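Local coordinates for protein acetone carboxylase alpha subunit (Xanthobacter autotrophicus Py2, PDB 5M45) that forms the alpha subunit of acetone carboxylase, a manganese-containing protein of the hydantoinase B/oxoprolinase family that assembles with other protein chains, at residues 54-57 / 58-62. Sequence-based numbering, arbitrary orientation.
With ACT (acetate ion), chain O.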
# COMPACT_ATOMS: atom_id res chain seq x y z
N PRO A 54 -21.52 -22.42 -40.73
CA PRO A 54 -20.12 -21.97 -40.84
C PRO A 54 -19.95 -20.51 -41.29
O PRO A 54 -18.99 -19.86 -40.86
CB PRO A 54 -19.52 -22.91 -41.89
CG PRO A 54 -20.72 -23.40 -42.68
CD PRO A 54 -21.81 -23.53 -41.66
N ILE A 55 -20.89 -20.00 -42.11
CA ILE A 55 -20.81 -18.63 -42.57
C ILE A 55 -21.04 -17.65 -41.39
O ILE A 55 -20.25 -16.70 -41.20
CB ILE A 55 -21.76 -18.34 -43.75
CG1 ILE A 55 -21.42 -19.25 -44.96
CG2 ILE A 55 -21.71 -16.85 -44.14
CD1 ILE A 55 -22.44 -19.13 -46.09
N LEU A 56 -22.07 -17.91 -40.59
CA LEU A 56 -22.31 -17.10 -39.38
C LEU A 56 -21.21 -17.21 -38.33
O LEU A 56 -20.84 -16.21 -37.69
CB LEU A 56 -23.70 -17.41 -38.81
CG LEU A 56 -24.13 -16.56 -37.61
CD1 LEU A 56 -24.09 -15.06 -37.96
CD2 LEU A 56 -25.55 -16.93 -37.21
N TYR A 57 -20.70 -18.42 -38.11
CA TYR A 57 -19.55 -18.62 -37.19
C TYR A 57 -18.36 -17.73 -37.58
O TYR A 57 -17.78 -17.04 -36.72
CB TYR A 57 -19.13 -20.09 -37.18
CG TYR A 57 -18.13 -20.47 -36.11
CD1 TYR A 57 -16.77 -20.44 -36.37
CD2 TYR A 57 -18.54 -20.93 -34.87
CE1 TYR A 57 -15.85 -20.82 -35.41
CE2 TYR A 57 -17.62 -21.30 -33.88
CZ TYR A 57 -16.28 -21.25 -34.16
OH TYR A 57 -15.36 -21.64 -33.23
N ASN A 58 -18.02 -17.73 -38.88
CA ASN A 58 -16.91 -16.94 -39.41
C ASN A 58 -17.19 -15.43 -39.32
O ASN A 58 -16.26 -14.65 -39.06
CB ASN A 58 -16.61 -17.31 -40.88
CG ASN A 58 -15.46 -16.50 -41.46
OD1 ASN A 58 -15.63 -15.63 -42.33
ND2 ASN A 58 -14.27 -16.77 -40.97
N LYS A 59 -18.44 -15.02 -39.52
CA LYS A 59 -18.78 -13.62 -39.42
C LYS A 59 -18.60 -13.07 -37.99
O LYS A 59 -18.09 -11.96 -37.80
CB LYS A 59 -20.20 -13.35 -39.93
CG LYS A 59 -20.57 -11.87 -39.85
CD LYS A 59 -21.68 -11.44 -40.81
CE LYS A 59 -23.02 -12.07 -40.53
NZ LYS A 59 -24.10 -10.99 -40.76
N LEU A 60 -19.05 -13.84 -36.99
CA LEU A 60 -18.86 -13.46 -35.60
C LEU A 60 -17.36 -13.41 -35.27
O LEU A 60 -16.89 -12.48 -34.60
CB LEU A 60 -19.57 -14.41 -34.66
CG LEU A 60 -21.10 -14.46 -34.73
CD1 LEU A 60 -21.61 -15.65 -33.96
CD2 LEU A 60 -21.67 -13.21 -34.12
N PHE A 61 -16.62 -14.42 -35.73
CA PHE A 61 -15.14 -14.45 -35.52
C PHE A 61 -14.46 -13.18 -36.06
O PHE A 61 -13.71 -12.51 -35.37
CB PHE A 61 -14.53 -15.71 -36.16
CG PHE A 61 -13.02 -15.67 -36.29
CD1 PHE A 61 -12.20 -15.96 -35.21
CD2 PHE A 61 -12.43 -15.38 -37.52
CE1 PHE A 61 -10.81 -15.91 -35.34
CE2 PHE A 61 -11.06 -15.34 -37.66
CZ PHE A 61 -10.25 -15.59 -36.57
N SER A 62 -14.78 -12.85 -37.31
CA SER A 62 -14.19 -11.74 -38.03
C SER A 62 -14.50 -10.41 -37.35
O SER A 62 -13.59 -9.63 -37.05
CB SER A 62 -14.66 -11.76 -39.49
OG SER A 62 -14.28 -10.57 -40.21
C ACT O . -24.49 -20.51 -42.57
O ACT O . -23.43 -21.08 -42.94
OXT ACT O . -24.53 -19.67 -41.63
CH3 ACT O . -25.76 -20.85 -43.31
O HOH W 1 -18.48 -15.42 -43.02
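L56 and K59 meet at one turn's spacing in the first turns of helix 54-75, their side chains slanting across each other. L56 holds CG opposite its backbone N (chi1 -176°), and the second torsion (chi2 57°) then turns branch CD1 forward along the helix, to 4.1 Å from CE of K59. Lysine suits this place, being apolar along its length and charged at its end: bent at its last two torsions, it offers the branched leucine its methylenes while the ammonium goes on to a salt bridge with E255. The same leucine methyl looks at CG of L60, 4.4 Å away, a loose apolar contact one turn on. L60 also settles over the backbone, its CG 3.4 Å from L56 O, and turns with L56 toward helices 227-255 and 257-282. Y57 points away from the following helical turn overall, though its CB stays against N58 N; its ring lies edge-to-face with F263 and its hydroxyl is hydrogen-bonded to H270 ND1.

Round the helix a water donates to both I55 O (2.8 Å) and N58 OD1 (2.9 Å), tying the amide to a carbonyl that already accepts K59 N. Asparagine fits here because its amide oxygen can take this water and also bond a polar side chain of another protein's chain. Proline suits the first position, since it has no N-H to leave without a partner. The next two N-H groups, of I55 and L56, bond to the two oxygens of one acetate, I55 N to O at 2.9 Å and L56 N to OXT at 3.2 Å. The carboxylate, probably from the crystallisation liquor, thus binds two N-H groups at the start of the helix, where its negative charge would be expected to complement the positive end of the helix dipole.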